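Local coordinates for protein homoserine kinase (Cytophaga hutchinsonii, PDB 4P52) that probably phosphorylates homoserine to O-phosphohomoserine at the expense of ATP, as a homoserine kinase of the GHMP kinase family, at residues V142-E153 with A162-Y170. Residues are numbered along the deposited sequence; the frame is centred on the assembly and turned at random.
Sequences VKDLLPFAMEGE and ADNVAPCLY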
# COMPACT_ATOMS: atom_id res chain seq x y z
N VAL A 142 26.93 -3.52 4.97
CA VAL A 142 26.34 -2.69 3.91
C VAL A 142 25.00 -2.09 4.37
O VAL A 142 24.78 -0.88 4.23
CB VAL A 142 26.24 -3.44 2.56
CG1 VAL A 142 25.43 -2.65 1.54
CG2 VAL A 142 27.64 -3.75 2.01
N LYS A 143 24.15 -2.94 4.94
CA LYS A 143 22.94 -2.51 5.63
C LYS A 143 23.15 -1.19 6.38
O LYS A 143 22.37 -0.24 6.21
CB LYS A 143 22.48 -3.61 6.60
CG LYS A 143 21.45 -3.15 7.64
CD LYS A 143 21.22 -4.17 8.76
CE LYS A 143 20.55 -3.48 9.95
NZ LYS A 143 19.63 -4.34 10.76
N ASP A 144 24.20 -1.12 7.20
CA ASP A 144 24.37 -0.03 8.14
C ASP A 144 24.96 1.23 7.54
O ASP A 144 25.11 2.22 8.25
CB ASP A 144 25.20 -0.48 9.34
CG ASP A 144 24.43 -1.46 10.23
OD1 ASP A 144 23.35 -1.06 10.74
OD2 ASP A 144 24.89 -2.62 10.38
N LEU A 145 25.27 1.20 6.24
CA LEU A 145 25.78 2.40 5.58
C LEU A 145 24.69 3.40 5.25
O LEU A 145 24.99 4.60 5.05
CB LEU A 145 26.55 2.06 4.32
CG LEU A 145 27.68 1.05 4.49
CD1 LEU A 145 28.32 0.77 3.13
CD2 LEU A 145 28.71 1.51 5.53
N LEU A 146 23.44 2.95 5.22
CA LEU A 146 22.33 3.82 4.82
C LEU A 146 22.26 5.17 5.57
O LEU A 146 22.15 6.23 4.93
CB LEU A 146 20.99 3.07 4.86
CG LEU A 146 19.80 3.90 4.38
CD1 LEU A 146 19.98 4.44 2.97
CD2 LEU A 146 18.55 3.04 4.43
N PRO A 147 22.34 5.16 6.93
CA PRO A 147 22.23 6.44 7.65
C PRO A 147 23.29 7.46 7.24
O PRO A 147 22.99 8.67 7.13
CB PRO A 147 22.40 6.04 9.13
CG PRO A 147 22.14 4.58 9.19
CD PRO A 147 22.54 4.02 7.85
N PHE A 148 24.52 7.00 7.01
CA PHE A 148 25.58 7.89 6.59
C PHE A 148 25.28 8.52 5.24
O PHE A 148 25.53 9.70 5.02
CB PHE A 148 26.91 7.18 6.57
CG PHE A 148 27.30 6.65 7.90
CD1 PHE A 148 27.59 7.52 8.94
CD2 PHE A 148 27.34 5.29 8.14
CE1 PHE A 148 27.94 7.04 10.18
CE2 PHE A 148 27.70 4.79 9.38
CZ PHE A 148 27.99 5.67 10.41
N ALA A 149 24.71 7.73 4.34
CA ALA A 149 24.37 8.24 3.03
C ALA A 149 23.22 9.25 3.17
O ALA A 149 23.22 10.28 2.50
CB ALA A 149 24.03 7.11 2.07
N MSE A 150 22.27 8.95 4.07
CA MSE A 150 21.17 9.87 4.41
C MSE A 150 21.67 11.18 5.02
O MSE A 150 21.29 12.25 4.54
CB MSE A 150 20.16 9.20 5.36
CG MSE A 150 19.34 8.03 4.83
SE MSE A 150 18.23 8.52 3.26
CE MSE A 150 16.74 9.50 4.14
N GLU A 151 22.50 11.14 6.07
CA GLU A 151 23.03 12.37 6.71
C GLU A 151 23.83 13.22 5.71
O GLU A 151 23.74 14.45 5.69
CB GLU A 151 23.93 12.05 7.90
CG GLU A 151 23.24 11.57 9.18
CD GLU A 151 24.21 10.87 10.16
OE1 GLU A 151 25.45 11.07 10.09
OE2 GLU A 151 23.73 10.08 11.01
N GLY A 152 24.62 12.54 4.87
CA GLY A 152 25.36 13.20 3.80
C GLY A 152 24.46 14.04 2.92
O GLY A 152 24.67 15.25 2.78
N GLU A 153 23.46 13.39 2.33
CA GLU A 153 22.43 14.05 1.51
C GLU A 153 21.73 15.21 2.23
O GLU A 153 21.50 16.28 1.64
CB GLU A 153 21.35 13.03 1.16
CG GLU A 153 21.70 12.12 0.02
CD GLU A 153 21.15 12.65 -1.28
OE1 GLU A 153 19.95 12.40 -1.57
OE2 GLU A 153 21.94 13.31 -1.99
N ALA A 162 15.09 8.54 0.83
CA ALA A 162 15.37 7.14 1.06
C ALA A 162 14.92 6.27 -0.09
O ALA A 162 15.53 5.24 -0.36
CB ALA A 162 14.75 6.66 2.34
N ASP A 163 13.88 6.70 -0.80
CA ASP A 163 13.43 5.92 -1.94
C ASP A 163 14.35 6.06 -3.15
O ASP A 163 14.22 5.31 -4.11
CB ASP A 163 11.98 6.20 -2.31
CG ASP A 163 11.73 7.63 -2.77
OD1 ASP A 163 12.67 8.48 -2.76
OD2 ASP A 163 10.56 7.89 -3.13
N ASN A 164 15.31 6.98 -3.08
CA ASN A 164 16.47 6.93 -3.99
C ASN A 164 17.66 6.19 -3.36
O ASN A 164 18.21 5.26 -3.96
CB ASN A 164 16.91 8.32 -4.42
CG ASN A 164 15.89 9.03 -5.27
OD1 ASN A 164 15.37 10.07 -4.86
ND2 ASN A 164 15.62 8.52 -6.48
N VAL A 165 18.03 6.61 -2.15
CA VAL A 165 19.24 6.15 -1.50
C VAL A 165 19.21 4.65 -1.19
O VAL A 165 20.17 3.95 -1.50
CB VAL A 165 19.53 6.94 -0.21
CG1 VAL A 165 20.83 6.48 0.40
CG2 VAL A 165 19.67 8.43 -0.50
N ALA A 166 18.13 4.15 -0.57
CA ALA A 166 18.06 2.74 -0.18
C ALA A 166 18.21 1.76 -1.36
O ALA A 166 19.06 0.85 -1.30
CB ALA A 166 16.83 2.43 0.67
N PRO A 167 17.41 1.94 -2.45
CA PRO A 167 17.57 1.02 -3.59
C PRO A 167 18.92 1.18 -4.30
O PRO A 167 19.46 0.21 -4.90
CB PRO A 167 16.42 1.40 -4.54
CG PRO A 167 16.06 2.80 -4.17
CD PRO A 167 16.35 2.94 -2.69
N CYS A 168 19.48 2.38 -4.23
CA CYS A 168 20.76 2.62 -4.80
C CYS A 168 21.82 1.78 -4.06
O CYS A 168 22.62 1.08 -4.68
CB CYS A 168 21.12 4.10 -4.74
SG CYS A 168 22.72 4.37 -5.51
N LEU A 169 21.79 1.86 -2.74
CA LEU A 169 22.74 1.17 -1.91
C LEU A 169 22.48 -0.33 -1.83
O LEU A 169 23.41 -1.11 -1.80
CB LEU A 169 22.75 1.77 -0.49
CG LEU A 169 23.58 1.07 0.58
CD1 LEU A 169 25.10 1.10 0.31
CD2 LEU A 169 23.25 1.70 1.93
N TYR A 170 21.22 -0.73 -1.77
CA TYR A 170 20.88 -2.12 -1.50
C TYR A 170 20.62 -2.88 -2.75
O TYR A 170 20.59 -4.09 -2.72
CB TYR A 170 19.64 -2.22 -0.63
CG TYR A 170 19.81 -1.69 0.76
CD1 TYR A 170 21.01 -1.79 1.43
CD2 TYR A 170 18.74 -1.10 1.42
CE1 TYR A 170 21.17 -1.29 2.72
CE2 TYR A 170 18.88 -0.61 2.71
CZ TYR A 170 20.09 -0.72 3.35
OH TYR A 170 20.20 -0.24 4.64
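Leu146 and Val165 interlock at the apolar centre, each side chain a knob in a hole of the other helix. Leu146 sits among Val165, Ala166, Leu169 and Tyr170; Val165 enters the hollow bounded by Leu146, Ala149, Met150 and Glu153. With CG anti to the backbone N (chi1 -177°), Leu146 reaches Val165 CG1 with its CD1 branch at 3.4 Å, while its CD2 branch turns to Ala166 CB and the Tyr170 ring. The same Val165 CG1 rests on Ala149 CB at 3.7 Å, and its sister methyl CG2 lies 4.0 Å from Met150 SE. Met150, a selenomethionine bent at chi2 and chi3, sets SE and CE beside Ala162, with CE 3.9 Å from Ala162 CB. Towards the start of 142-153, Leu169 lays CD2 against the backbone of Leu146, 3.5 Å from Leu146 N, and its CD1 meets Val142 CG1, the two side chains running alongside in opposed directions. Helices 146-153 and 162-170 pack as a roughly antiparallel pair, their axes 10.0 Å apart and their N-to-C directions at 140°, both within the GHMP kinases N-terminal family region. Helix 120-135 backs both partners, touching Leu145 and Glu153 on one and Cys168 on the other; strand 26-36 lies against Cys168. At the polar end, the Tyr170 side chain lies roughly perpendicular to that of Leu146, its OH 3.4 Å from Leu146 CB, and donates a 2.7 Å hydrogen bond from OH to Lys143 O. The hydroxyl lies in the carbonyl plane on a lone pair (C=O...O angle 126°); the accepting oxygen lies in the ring plane, which suits a phenol O-H, and this bond ties the ring's outer end to the backbone. At the other end, Glu153 OE1 approaches Val165 CG2, whereas its OE2 is hydrogen-bonded to Ser121 OG.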